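Mannitol dehydrogenase (Helicobacter pylori, PDB 3TWO) probably catalyses the reversible, NADP(H)-dependent interconversion of cinnamyl aldehydes and cinnamyl alcohols as a zinc-containing dehydrogenase. Local coordinates at residues B[8-13]-B[56-61]; B[20-25]-B[131-136]; B[68-73]-B[84-89]; B[316-321]-B[339-344]. All blocks are in the same frame, centred on the assembly; numbering follows the deposited sequence.

How the contacts relate
Contacts 1 and 2 are joined by strands 3-9 and 18-24, which pair in a two-stranded antiparallel sheet; Phe8 N probably donates a hydrogen bond to Tyr132 O (2.9 Å), and Ile61 CD1 packs on Phe22 CE2 at 3.4 Å. Contacts 2, 3 and 4 all reach the larger mixed sheet. Contact 4 meets contact 2, with Tyr132 CD1 3.8 Å from Ile341 CD1, and contact 1, with Phe8 CE1 3.7 Å from Gly320 CA. Contact 3 touches none of the others, though its nearest atoms come within about 4 Å of contact 2. The Tyr339 side chain of contact 4 is about 8 Å from bound NADPH. In contact 1, the Met60 side chain is about 12 Å from both a zinc ion and NADPH.

Contact 1: residues B[8-13]-B[56-61]; sequences FAIFSK and GIYPMI
Pro59 CB sits over the flat face of the Phe11 ring, and next to it the roles are exchanged: the Tyr58 ring in turn offers its face to Ser12 CA. These two CH-pi contacts accompany a single antiparallel beta bridge, Ile10 with Met60, which ties residues 8-13, at the end region of strand 3-9, to the loop ahead of strand 65-73 in the GroES-like domain. Pro59 CB stands 3.8 Å from the Phe11 ring centroid and 9° off the ring normal, a bump set almost exactly over the middle. Ser12 CA settles nearly as centrally over Tyr58, 3.7 Å from that ring's centroid. The peptide bond before Pro59 is cis, and both Tyr58 and Pro59, though adjacent in sequence, direct their side chains toward residues 8-13.

The bridge itself is a reciprocal pair of straight hydrogen bonds, Ile10 N to Met60 O and Met60 N to Ile10 O, each 3.0 Å long. Ile10 O also lies at the edge of the Tyr58 ring, near its plane, 3.4 Å from CD2. With CG1 of Ile10 anti to the backbone N (chi1 179°), the CG2 branch is left to run alongside Met60, 4.0 Å from its CB. Next in line, Ala9 CB fits against Ile61 CG1 at 3.8 Å; Ala9 also touches His20, and Ile61 touches Phe22, both of strand 18-24. The Tyr58 hydroxyl is held by hydrogen bonds with Ala49 O and Ser51 OG, which fix the far end of the ring; there Tyr58 OH lies 3.6 Å from Lys13 CB.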
loop_
_atom_site.group_PDB
_atom_site.type_symbol
_atom_site.label_atom_id
_atom_site.label_comp_id
_atom_site.label_asym_id
_atom_site.label_seq_id
_atom_site.Cartn_x
_atom_site.Cartn_y
_atom_site.Cartn_z
ATOM N N PHE B 8 -2.190 -38.486 -1.087
ATOM C CA PHE B 8 -0.761 -38.344 -1.091
ATOM C C PHE B 8 -0.403 -37.332 -0.026
ATOM O O PHE B 8 -0.732 -36.139 -0.181
ATOM C CB PHE B 8 -0.285 -37.923 -2.503
ATOM C CG PHE B 8 -0.539 -38.991 -3.522
ATOM C CD1 PHE B 8 -1.722 -38.977 -4.273
ATOM C CD2 PHE B 8 0.313 -40.084 -3.617
ATOM C CE1 PHE B 8 -2.022 -40.016 -5.189
ATOM C CE2 PHE B 8 0.024 -41.150 -4.513
ATOM C CZ PHE B 8 -1.147 -41.093 -5.310
ATOM N N ALA B 9 0.190 -37.857 1.064
ATOM C CA ALA B 9 0.555 -37.107 2.259
ATOM C C ALA B 9 2.070 -36.911 2.412
ATOM O O ALA B 9 2.875 -37.783 2.034
ATOM C CB ALA B 9 -0.020 -37.794 3.588
ATOM N N ILE B 10 2.434 -35.786 3.043
ATOM C CA ILE B 10 3.829 -35.553 3.486
ATOM C C ILE B 10 3.881 -35.486 5.006
ATOM O O ILE B 10 3.006 -34.863 5.637
ATOM C CB ILE B 10 4.369 -34.266 2.804
ATOM C CG1 ILE B 10 5.808 -33.966 3.246
ATOM C CG2 ILE B 10 3.394 -33.058 3.035
ATOM C CD1 ILE B 10 6.416 -32.711 2.544
ATOM N N PHE B 11 4.856 -36.144 5.629
ATOM C CA PHE B 11 4.812 -36.266 7.079
ATOM C C PHE B 11 5.659 -35.285 7.873
ATOM O O PHE B 11 5.562 -35.231 9.123
ATOM C CB PHE B 11 5.199 -37.665 7.489
ATOM C CG PHE B 11 4.036 -38.600 7.534
ATOM C CD1 PHE B 11 3.416 -39.022 6.332
ATOM C CD2 PHE B 11 3.525 -39.043 8.775
ATOM C CE1 PHE B 11 2.313 -39.901 6.356
ATOM C CE2 PHE B 11 2.415 -39.922 8.815
ATOM C CZ PHE B 11 1.811 -40.359 7.583
ATOM N N SER B 12 6.565 -34.615 7.191
ATOM C CA SER B 12 7.278 -33.512 7.785
ATOM C C SER B 12 7.939 -32.763 6.628
ATOM O O SER B 12 7.928 -33.222 5.500
ATOM C CB SER B 12 8.309 -33.953 8.800
ATOM O OG SER B 12 9.435 -34.442 8.124
ATOM N N LYS B 13 8.522 -31.621 6.935
ATOM C CA LYS B 13 8.860 -30.631 5.921
ATOM C C LYS B 13 9.944 -31.105 4.963
ATOM O O LYS B 13 10.039 -30.603 3.880
ATOM C CB LYS B 13 9.349 -29.363 6.625
ATOM C CG LYS B 13 10.713 -29.618 7.301
ATOM C CD LYS B 13 10.968 -28.738 8.449
ATOM C CE LYS B 13 11.256 -27.372 8.027
ATOM N NZ LYS B 13 11.977 -26.901 9.211
ATOM N N GLY B 56 3.945 -26.370 9.869
ATOM C CA GLY B 56 2.780 -27.039 9.288
ATOM C C GLY B 56 2.117 -28.053 10.199
ATOM O O GLY B 56 2.689 -28.538 11.173
ATOM N N ILE B 57 0.885 -28.393 9.865
ATOM C CA ILE B 57 0.186 -29.511 10.517
ATOM C C ILE B 57 0.428 -30.766 9.656
ATOM O O ILE B 57 -0.043 -30.816 8.504
ATOM C CB ILE B 57 -1.352 -29.178 10.704
ATOM C CG1 ILE B 57 -1.544 -27.922 11.578
ATOM C CG2 ILE B 57 -2.119 -30.412 11.341
ATOM C CD1 ILE B 57 -2.847 -27.092 11.229
ATOM N N TYR B 58 1.108 -31.766 10.234
ATOM C CA TYR B 58 1.520 -33.025 9.589
ATOM C C TYR B 58 0.877 -34.212 10.284
ATOM O O TYR B 58 0.736 -34.166 11.487
ATOM C CB TYR B 58 3.060 -33.207 9.682
ATOM C CG TYR B 58 3.799 -32.114 8.941
ATOM C CD1 TYR B 58 4.419 -31.051 9.638
ATOM C CD2 TYR B 58 3.855 -32.134 7.533
ATOM C CE1 TYR B 58 5.083 -30.040 8.926
ATOM C CE2 TYR B 58 4.504 -31.137 6.833
ATOM C CZ TYR B 58 5.094 -30.081 7.534
ATOM O OH TYR B 58 5.731 -29.116 6.791
ATOM N N PRO B 59 0.483 -35.281 9.543
ATOM C CA PRO B 59 0.570 -35.462 8.103
ATOM C C PRO B 59 -0.328 -34.515 7.294
ATOM O O PRO B 59 -1.534 -34.268 7.648
ATOM C CB PRO B 59 0.138 -36.915 7.875
ATOM C CG PRO B 59 -0.749 -37.271 9.024
ATOM C CD PRO B 59 -0.215 -36.414 10.216
ATOM N N MET B 60 0.232 -33.993 6.221
ATOM C CA MET B 60 -0.466 -32.945 5.468
ATOM C C MET B 60 -0.825 -33.432 4.083
ATOM O O MET B 60 -0.016 -34.073 3.405
ATOM C CB MET B 60 0.407 -31.719 5.323
ATOM C CG MET B 60 -0.238 -30.539 4.560
ATOM S SD MET B 60 0.839 -29.071 4.360
ATOM C CE MET B 60 1.295 -28.720 6.063
ATOM N N ILE B 61 -2.024 -33.108 3.634
ATOM C CA ILE B 61 -2.393 -33.436 2.253
ATOM C C ILE B 61 -2.801 -32.160 1.560
ATOM O O ILE B 61 -3.938 -31.688 1.736
ATOM C CB ILE B 61 -3.549 -34.467 2.166
ATOM C CG1 ILE B 61 -3.089 -35.851 2.654
ATOM C CG2 ILE B 61 -4.059 -34.618 0.715
ATOM C CD1 ILE B 61 -4.158 -36.980 2.590
#

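Contact 2: residues B[20-25]-B[131-136]; sequences HDFSRH and GYSNNI
Arg24 reaches across to Ser133 and Ile136 with its guanidinium layered between two apolar groups. CG1 of Ile136 lies over one face, 3.6 Å from Arg24 CZ, and Phe22 CE1 covers the opposite face. Phe22 presents its ring edge, not its flat side, to the guanidinium, so this is no parallel stack. The same ring also meets Ser133 edge-on, with Phe22 CZ 3.9 Å from Ser133 CB. Extended from CG to NE, the arginine chain carries the guanidinium over to residues 133-136. Ile136 turns CG1 anti to its own N (chi1 -165°), which lays that branch across the guanidinium.

The contact sets strand 18-24, part of a two-stranded antiparallel sheet with strand 3-9, against the start of strand 135-139, a member of the larger mixed sheet, where it pairs antiparallel with strand 31-40. Polar atoms gather round the rim of the guanidinium. Asn135 O accepts two weak hydrogen bonds, from Arg24 NE at 2.9 Å and from Arg24 NH2 at 3.1 Å, both well bent. Ser133 OG lies 3.0 Å from Arg24 NH2 and is hydrogen-bonded to Gly130 O. A firmer hold comes from outside the two segments, where Arg24 NH1 donates to Met129 O. The Asn135 amide plane is turned 58° from the guanidinium; its OD1, a weak acceptor for NE at 3.4 Å, is hydrogen-bonded with Ser5 OG, while ND2 donates to Gln4 O.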
loop_
_atom_site.group_PDB
_atom_site.type_symbol
_atom_site.label_atom_id
_atom_site.label_comp_id
_atom_site.label_asym_id
_atom_site.label_seq_id
_atom_site.Cartn_x
_atom_site.Cartn_y
_atom_site.Cartn_z
ATOM N N HIS B 20 -1.395 -42.404 1.448
ATOM C CA HIS B 20 -1.806 -42.345 2.836
ATOM C C HIS B 20 -3.294 -42.647 2.856
ATOM O O HIS B 20 -4.078 -42.013 2.107
ATOM C CB HIS B 20 -1.503 -40.933 3.363
ATOM C CG HIS B 20 -1.918 -40.686 4.782
ATOM N ND1 HIS B 20 -1.474 -41.459 5.840
ATOM C CD2 HIS B 20 -2.699 -39.716 5.328
ATOM C CE1 HIS B 20 -1.994 -41.001 6.971
ATOM N NE2 HIS B 20 -2.734 -39.937 6.688
ATOM N N ASP B 21 -3.671 -43.631 3.677
ATOM C CA ASP B 21 -5.056 -43.912 3.991
ATOM C C ASP B 21 -5.501 -43.052 5.132
ATOM O O ASP B 21 -4.775 -42.897 6.109
ATOM C CB ASP B 21 -5.218 -45.379 4.453
ATOM C CG ASP B 21 -4.839 -46.373 3.361
ATOM O OD1 ASP B 21 -5.154 -46.129 2.162
ATOM O OD2 ASP B 21 -4.215 -47.399 3.711
ATOM N N PHE B 22 -6.722 -42.522 5.026
ATOM C CA PHE B 22 -7.305 -41.696 6.086
ATOM C C PHE B 22 -8.807 -41.710 5.983
ATOM O O PHE B 22 -9.367 -42.464 5.197
ATOM C CB PHE B 22 -6.771 -40.239 6.070
ATOM C CG PHE B 22 -7.158 -39.443 4.862
ATOM C CD1 PHE B 22 -8.089 -38.414 4.966
ATOM C CD2 PHE B 22 -6.592 -39.718 3.605
ATOM C CE1 PHE B 22 -8.426 -37.603 3.823
ATOM C CE2 PHE B 22 -6.926 -38.954 2.470
ATOM C CZ PHE B 22 -7.817 -37.861 2.572
ATOM N N SER B 23 -9.455 -40.900 6.811
ATOM C CA SER B 23 -10.892 -40.786 6.772
ATOM C C SER B 23 -11.296 -39.315 6.952
ATOM O O SER B 23 -10.548 -38.489 7.527
ATOM C CB SER B 23 -11.545 -41.713 7.833
ATOM O OG SER B 23 -11.377 -41.135 9.117
ATOM N N ARG B 24 -12.466 -38.979 6.439
ATOM C CA ARG B 24 -13.010 -37.618 6.604
ATOM C C ARG B 24 -14.315 -37.689 7.391
ATOM O O ARG B 24 -14.903 -38.763 7.517
ATOM C CB ARG B 24 -13.303 -37.024 5.236
ATOM C CG ARG B 24 -12.098 -36.891 4.326
ATOM C CD ARG B 24 -12.527 -36.405 2.940
ATOM N NE ARG B 24 -11.406 -36.087 2.037
ATOM C CZ ARG B 24 -10.585 -35.020 2.105
ATOM N NH1 ARG B 24 -10.668 -34.135 3.114
ATOM N NH2 ARG B 24 -9.667 -34.833 1.138
ATOM N N HIS B 25 -14.785 -36.539 7.891
ATOM C CA HIS B 25 -16.105 -36.479 8.537
ATOM C C HIS B 25 -17.269 -37.035 7.661
ATOM O O HIS B 25 -17.257 -36.940 6.423
ATOM C CB HIS B 25 -16.429 -35.050 9.038
ATOM C CG HIS B 25 -16.727 -34.056 7.952
ATOM N ND1 HIS B 25 -15.828 -33.062 7.581
ATOM C CD2 HIS B 25 -17.857 -33.829 7.230
ATOM C CE1 HIS B 25 -16.389 -32.288 6.661
ATOM N NE2 HIS B 25 -17.616 -32.725 6.438
ATOM N N GLY B 131 -6.785 -31.727 -1.573
ATOM C CA GLY B 131 -7.249 -32.251 -2.820
ATOM C C GLY B 131 -6.379 -33.302 -3.467
ATOM O O GLY B 131 -6.829 -33.904 -4.453
ATOM N N TYR B 132 -5.160 -33.580 -2.934
ATOM C CA TYR B 132 -4.360 -34.720 -3.489
ATOM C C TYR B 132 -4.916 -36.059 -2.995
ATOM O O TYR B 132 -4.219 -36.814 -2.348
ATOM C CB TYR B 132 -2.843 -34.688 -3.124
ATOM C CG TYR B 132 -2.035 -33.469 -3.481
ATOM C CD1 TYR B 132 -2.530 -32.457 -4.348
ATOM C CD2 TYR B 132 -0.761 -33.326 -2.971
ATOM C CE1 TYR B 132 -1.742 -31.302 -4.657
ATOM C CE2 TYR B 132 0.067 -32.172 -3.328
ATOM C CZ TYR B 132 -0.443 -31.177 -4.137
ATOM O OH TYR B 132 0.334 -30.042 -4.396
ATOM N N SER B 133 -6.186 -36.329 -3.249
ATOM C CA SER B 133 -6.862 -37.467 -2.623
ATOM C C SER B 133 -8.040 -37.848 -3.511
ATOM O O SER B 133 -8.368 -37.106 -4.459
ATOM C CB SER B 133 -7.355 -37.072 -1.226
ATOM O OG SER B 133 -8.383 -36.085 -1.270
ATOM N N ASN B 134 -8.724 -38.952 -3.181
ATOM C CA ASN B 134 -9.736 -39.480 -4.084
ATOM C C ASN B 134 -11.118 -38.894 -3.850
ATOM O O ASN B 134 -12.005 -39.064 -4.680
ATOM C CB ASN B 134 -9.778 -41.034 -4.062
ATOM C CG ASN B 134 -10.168 -41.615 -2.691
ATOM O OD1 ASN B 134 -10.615 -42.778 -2.586
ATOM N ND2 ASN B 134 -9.984 -40.852 -1.652
ATOM N N ASN B 135 -11.317 -38.228 -2.708
ATOM C CA ASN B 135 -12.621 -37.652 -2.439
ATOM C C ASN B 135 -12.483 -36.548 -1.412
ATOM O O ASN B 135 -11.408 -36.401 -0.819
ATOM C CB ASN B 135 -13.629 -38.756 -1.970
ATOM C CG ASN B 135 -13.243 -39.388 -0.645
ATOM O OD1 ASN B 135 -12.761 -38.713 0.271
ATOM N ND2 ASN B 135 -13.500 -40.703 -0.509
ATOM N N ILE B 136 -13.570 -35.809 -1.185
ATOM C CA ILE B 136 -13.582 -34.730 -0.212
ATOM C C ILE B 136 -15.054 -34.501 0.153
ATOM O O ILE B 136 -15.973 -34.755 -0.700
ATOM C CB ILE B 136 -12.887 -33.431 -0.730
ATOM C CG1 ILE B 136 -12.590 -32.481 0.436
ATOM C CG2 ILE B 136 -13.706 -32.717 -1.807
ATOM C CD1 ILE B 136 -11.763 -31.293 0.071
#

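Contact 3: residues B[68-73]-B[84-89]; sequences GIIKEV and DVVGVG
Gly68 and Val86 meet through flat groups that belong to the backbone, their peptide units. The three carbonyls involved receive their N-H groups in different ways. Gly68 N approaches Val86 O nearly along the C=O axis, at 3.0 Å. In return Val86 N reaches Gly68 O over the same distance, but tilted 27° from the carbonyl plane. Ile70 N comes to Asp84 O at 2.9 Å and lies in the plane of that carbonyl. Methyl groups flank the Gly68 oxygen: CG1 of Val85 stands 3.6 Å from Gly68 O, and CG2 of Val86, whose residue points to the other face of the sheet, is almost as near. Between the main chains, Ile69 CA brings its hydrogen to Asp84 O in a CA-H...O contact.

Side-chain packing is concentrated on the face of Val86, where Gly68 contributes no side chain. Ile70 carries CG1 anti to its carbonyl carbon (chi1 -65°), and from there the branch meets Val86 at about a right angle, with CG1 3.8 Å from Val86 CG2. Phe80 touches both residues and extends this apolar cluster. Ile69 and Val85, paired on the other face, touch more lightly, with Ile69 CG1 4.5 Å from Val85 CG2. At the turn end the Asp84 carboxylate forms a salt bridge with Lys81.

Alternation of a hydrogen-bonded pair, Gly68 with Val86, and a non-hydrogen-bonded pair, Ile69 with Val85, is the signature of antiparallel pairing; since strands 65-73 and 85-88 are consecutive in the chain, they form a beta hairpin within the GroES-like domain, strand 65-73 pairing on with strand 31-40.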
loop_
_atom_site.group_PDB
_atom_site.type_symbol
_atom_site.label_atom_id
_atom_site.label_comp_id
_atom_site.label_asym_id
_atom_site.label_seq_id
_atom_site.Cartn_x
_atom_site.Cartn_y
_atom_site.Cartn_z
ATOM N N GLY B 68 -14.313 -32.293 -9.669
ATOM C CA GLY B 68 -14.824 -33.658 -9.526
ATOM C C GLY B 68 -16.308 -33.799 -9.785
ATOM O O GLY B 68 -16.956 -32.906 -10.362
ATOM N N ILE B 69 -16.865 -34.905 -9.291
ATOM C CA ILE B 69 -18.295 -35.245 -9.494
ATOM C C ILE B 69 -18.930 -35.566 -8.147
ATOM O O ILE B 69 -18.300 -36.242 -7.279
ATOM C CB ILE B 69 -18.432 -36.440 -10.466
ATOM C CG1 ILE B 69 -17.874 -36.007 -11.823
ATOM C CG2 ILE B 69 -19.959 -36.907 -10.613
ATOM C CD1 ILE B 69 -17.679 -37.084 -12.894
ATOM N N ILE B 70 -20.164 -35.098 -7.977
ATOM C CA ILE B 70 -20.899 -35.375 -6.765
ATOM C C ILE B 70 -21.388 -36.809 -6.770
ATOM O O ILE B 70 -22.171 -37.228 -7.632
ATOM C CB ILE B 70 -22.002 -34.380 -6.540
ATOM C CG1 ILE B 70 -21.326 -32.988 -6.308
ATOM C CG2 ILE B 70 -22.942 -34.847 -5.404
ATOM C CD1 ILE B 70 -22.087 -32.020 -5.449
ATOM N N LYS B 71 -20.845 -37.556 -5.830
ATOM C CA LYS B 71 -21.217 -38.932 -5.564
ATOM C C LYS B 71 -22.387 -39.030 -4.572
ATOM O O LYS B 71 -23.200 -39.917 -4.697
ATOM C CB LYS B 71 -19.994 -39.667 -5.024
ATOM C CG LYS B 71 -20.133 -41.178 -4.808
ATOM C CD LYS B 71 -18.894 -41.667 -4.007
ATOM C CE LYS B 71 -18.584 -43.159 -4.161
ATOM N NZ LYS B 71 -17.775 -43.309 -5.414
ATOM N N GLU B 72 -22.475 -38.139 -3.581
ATOM C CA GLU B 72 -23.537 -38.249 -2.565
ATOM C C GLU B 72 -23.919 -36.905 -2.006
ATOM O O GLU B 72 -23.108 -35.975 -1.999
ATOM C CB GLU B 72 -23.103 -39.110 -1.384
ATOM C CG GLU B 72 -23.136 -40.577 -1.612
ATOM C CD GLU B 72 -22.551 -41.323 -0.414
ATOM O OE1 GLU B 72 -22.653 -40.795 0.744
ATOM O OE2 GLU B 72 -21.966 -42.412 -0.649
ATOM N N VAL B 73 -25.154 -36.779 -1.537
ATOM C CA VAL B 73 -25.582 -35.489 -0.909
ATOM C C VAL B 73 -26.288 -35.774 0.408
ATOM O O VAL B 73 -26.952 -36.814 0.553
ATOM C CB VAL B 73 -26.493 -34.602 -1.837
ATOM C CG1 VAL B 73 -25.745 -34.205 -3.105
ATOM C CG2 VAL B 73 -27.761 -35.317 -2.195
ATOM N N ASP B 84 -23.689 -34.156 -10.546
ATOM C CA ASP B 84 -23.213 -32.763 -10.853
ATOM C C ASP B 84 -21.699 -32.634 -10.929
ATOM O O ASP B 84 -20.951 -33.218 -10.097
ATOM C CB ASP B 84 -23.684 -31.723 -9.825
ATOM C CG ASP B 84 -25.145 -31.349 -9.985
ATOM O OD1 ASP B 84 -25.805 -31.807 -10.941
ATOM O OD2 ASP B 84 -25.657 -30.618 -9.108
ATOM N N VAL B 85 -21.246 -31.825 -11.879
ATOM C CA VAL B 85 -19.814 -31.554 -12.012
ATOM C C VAL B 85 -19.454 -30.272 -11.246
ATOM O O VAL B 85 -20.087 -29.230 -11.422
ATOM C CB VAL B 85 -19.355 -31.520 -13.519
ATOM C CG1 VAL B 85 -17.860 -31.429 -13.550
ATOM C CG2 VAL B 85 -19.801 -32.818 -14.282
ATOM N N VAL B 86 -18.427 -30.341 -10.393
ATOM C CA VAL B 86 -18.203 -29.296 -9.442
ATOM C C VAL B 86 -16.753 -29.001 -9.157
ATOM O O VAL B 86 -15.890 -29.800 -9.432
ATOM C CB VAL B 86 -18.883 -29.660 -8.061
ATOM C CG1 VAL B 86 -20.383 -29.707 -8.193
ATOM C CG2 VAL B 86 -18.374 -30.989 -7.553
ATOM N N GLY B 87 -16.471 -27.869 -8.514
ATOM C CA GLY B 87 -15.101 -27.602 -8.092
ATOM C C GLY B 87 -15.055 -27.178 -6.652
ATOM O O GLY B 87 -16.070 -26.674 -6.098
ATOM N N VAL B 88 -13.888 -27.397 -6.026
ATOM C CA VAL B 88 -13.610 -26.925 -4.677
ATOM C C VAL B 88 -12.289 -26.143 -4.682
ATOM O O VAL B 88 -11.301 -26.561 -5.346
ATOM C CB VAL B 88 -13.571 -28.107 -3.653
ATOM C CG1 VAL B 88 -13.256 -27.623 -2.226
ATOM C CG2 VAL B 88 -14.893 -28.860 -3.706
ATOM N N GLY B 89 -12.278 -25.029 -3.918
ATOM C CA GLY B 89 -11.131 -24.147 -3.847
ATOM C C GLY B 89 -10.344 -24.217 -2.534
ATOM O O GLY B 89 -10.207 -25.283 -1.898
#

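Contact 4: residues B[316-321]-B[339-344]; sequences DLILGK and YVIDMK
Ile318 takes up a chi1 of 62°, which sets CG1 between its backbone N and carbonyl carbon and points CG2 at Tyr339, 3.8 Å from CD2 of the ring. Tyr339 complements it with CG anti to its own carbonyl carbon (chi1 -69°), which brings ring atom CD2 against Ile318 CG2 and near Asp316 CB; its hydroxyl is hydrogen-bonded with Asn329. On the opposite face of the sheet Leu317 CD2 rests 4.1 Å from Val340 CG1.

The backbone follows the parallel ladder. Asp316 O accepts from Val340 N at 2.9 Å, the donor standing above the carbonyl plane. Val340 O then takes Ile318 N, and Ile318 O takes Asp342 N, both at 2.8 Å. Ile341 CG2 packs against the backbone of Leu319 and Gly320, 3.5 Å from Gly320 N. Asp342 serves as N-cap of helix 343-346, its OD1 accepting from Lys345 N.

The pair closes a beta-alpha-beta unit: helix 323-331 links the two strands and packs Ala326 on both Ile318 and Tyr339, while strand 338-342 pairs antiparallel with strand 31-40, whose Tyr38 touches Leu317 and Val340.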
loop_
_atom_site.group_PDB
_atom_site.type_symbol
_atom_site.label_atom_id
_atom_site.label_comp_id
_atom_site.label_asym_id
_atom_site.label_seq_id
_atom_site.Cartn_x
_atom_site.Cartn_y
_atom_site.Cartn_z
ATOM N N ASP B 316 -0.187 -29.277 -17.468
ATOM C CA ASP B 316 0.481 -30.512 -17.778
ATOM C C ASP B 316 -0.029 -31.588 -16.811
ATOM O O ASP B 316 0.161 -31.457 -15.614
ATOM C CB ASP B 316 1.998 -30.325 -17.589
ATOM C CG ASP B 316 2.629 -29.467 -18.695
ATOM O OD1 ASP B 316 3.202 -28.374 -18.384
ATOM O OD2 ASP B 316 2.545 -29.853 -19.903
ATOM N N LEU B 317 -0.613 -32.643 -17.360
ATOM C CA LEU B 317 -1.193 -33.746 -16.610
ATOM C C LEU B 317 -0.149 -34.706 -16.092
ATOM O O LEU B 317 0.602 -35.245 -16.858
ATOM C CB LEU B 317 -2.070 -34.624 -17.522
ATOM C CG LEU B 317 -3.508 -34.206 -17.713
ATOM C CD1 LEU B 317 -4.241 -35.275 -18.617
ATOM C CD2 LEU B 317 -4.177 -34.056 -16.349
ATOM N N ILE B 318 -0.175 -34.960 -14.807
ATOM C CA ILE B 318 0.718 -35.913 -14.179
ATOM C C ILE B 318 -0.058 -36.858 -13.256
ATOM O O ILE B 318 -1.331 -36.770 -13.158
ATOM C CB ILE B 318 1.827 -35.177 -13.412
ATOM C CG1 ILE B 318 1.284 -34.314 -12.270
ATOM C CG2 ILE B 318 2.729 -34.335 -14.401
ATOM C CD1 ILE B 318 2.462 -33.774 -11.348
ATOM N N LEU B 319 0.677 -37.761 -12.592
ATOM C CA LEU B 319 0.082 -38.679 -11.617
ATOM C C LEU B 319 0.555 -38.331 -10.202
ATOM O O LEU B 319 1.541 -37.587 -10.041
ATOM C CB LEU B 319 0.342 -40.172 -11.977
ATOM C CG LEU B 319 -0.192 -40.659 -13.348
ATOM C CD1 LEU B 319 0.163 -42.188 -13.736
ATOM C CD2 LEU B 319 -1.707 -40.458 -13.356
ATOM N N GLY B 320 -0.150 -38.856 -9.185
ATOM C CA GLY B 320 0.176 -38.564 -7.779
ATOM C C GLY B 320 1.615 -38.911 -7.449
ATOM O O GLY B 320 2.286 -38.207 -6.687
ATOM N N LYS B 321 2.134 -39.961 -8.067
ATOM C CA LYS B 321 3.518 -40.355 -7.815
ATOM C C LYS B 321 4.495 -39.337 -8.402
ATOM O O LYS B 321 5.673 -39.449 -8.182
ATOM C CB LYS B 321 3.795 -41.741 -8.419
ATOM C CG LYS B 321 4.055 -41.626 -9.887
ATOM C CD LYS B 321 3.930 -42.931 -10.671
ATOM C CE LYS B 321 4.191 -42.608 -12.121
ATOM N NZ LYS B 321 4.514 -43.810 -12.939
ATOM N N TYR B 339 0.789 -27.778 -13.154
ATOM C CA TYR B 339 0.672 -29.268 -13.130
ATOM C C TYR B 339 -0.702 -29.658 -12.593
ATOM O O TYR B 339 -1.242 -28.999 -11.653
ATOM C CB TYR B 339 1.737 -29.931 -12.242
ATOM C CG TYR B 339 3.154 -29.824 -12.794
ATOM C CD1 TYR B 339 4.062 -28.878 -12.270
ATOM C CD2 TYR B 339 3.575 -30.629 -13.856
ATOM C CE1 TYR B 339 5.367 -28.784 -12.776
ATOM C CE2 TYR B 339 4.862 -30.536 -14.381
ATOM C CZ TYR B 339 5.743 -29.629 -13.836
ATOM O OH TYR B 339 6.995 -29.533 -14.362
ATOM N N VAL B 340 -1.292 -30.696 -13.202
ATOM C CA VAL B 340 -2.565 -31.182 -12.714
ATOM C C VAL B 340 -2.517 -32.705 -12.552
ATOM O O VAL B 340 -2.077 -33.425 -13.480
ATOM C CB VAL B 340 -3.710 -30.802 -13.614
ATOM C CG1 VAL B 340 -4.950 -31.542 -13.140
ATOM C CG2 VAL B 340 -3.939 -29.270 -13.621
ATOM N N ILE B 341 -2.950 -33.187 -11.382
ATOM C CA ILE B 341 -2.900 -34.631 -11.102
ATOM C C ILE B 341 -4.160 -35.308 -11.596
ATOM O O ILE B 341 -5.268 -34.888 -11.295
ATOM C CB ILE B 341 -2.721 -34.962 -9.609
ATOM C CG1 ILE B 341 -1.454 -34.280 -9.024
ATOM C CG2 ILE B 341 -2.675 -36.500 -9.419
ATOM C CD1 ILE B 341 -1.448 -34.221 -7.515
ATOM N N ASP B 342 -3.981 -36.361 -12.366
ATOM C CA ASP B 342 -5.128 -37.105 -12.828
ATOM C C ASP B 342 -5.408 -38.160 -11.747
ATOM O O ASP B 342 -4.714 -39.184 -11.634
ATOM C CB ASP B 342 -4.842 -37.635 -14.250
ATOM C CG ASP B 342 -5.849 -38.655 -14.716
ATOM O OD1 ASP B 342 -6.634 -39.175 -13.912
ATOM O OD2 ASP B 342 -5.797 -38.954 -15.905
ATOM N N MET B 343 -6.374 -37.828 -10.889
ATOM C CA MET B 343 -6.592 -38.577 -9.683
ATOM C C MET B 343 -7.153 -39.984 -9.911
ATOM O O MET B 343 -6.715 -40.942 -9.244
ATOM C CB MET B 343 -7.451 -37.810 -8.673
ATOM C CG MET B 343 -7.275 -38.323 -7.273
ATOM S SD MET B 343 -5.613 -37.930 -6.637
ATOM C CE MET B 343 -5.352 -36.327 -7.309
ATOM N N LYS B 344 -8.086 -40.109 -10.847
ATOM C CA LYS B 344 -8.535 -41.441 -11.225
ATOM C C LYS B 344 -7.390 -42.366 -11.601
ATOM O O LYS B 344 -7.356 -43.518 -11.157
ATOM C CB LYS B 344 -9.490 -41.385 -12.417
ATOM C CG LYS B 344 -10.919 -41.066 -12.093
ATOM C CD LYS B 344 -11.575 -42.157 -11.237
ATOM C CE LYS B 344 -11.883 -41.612 -9.828
ATOM N NZ LYS B 344 -13.143 -42.232 -9.391
#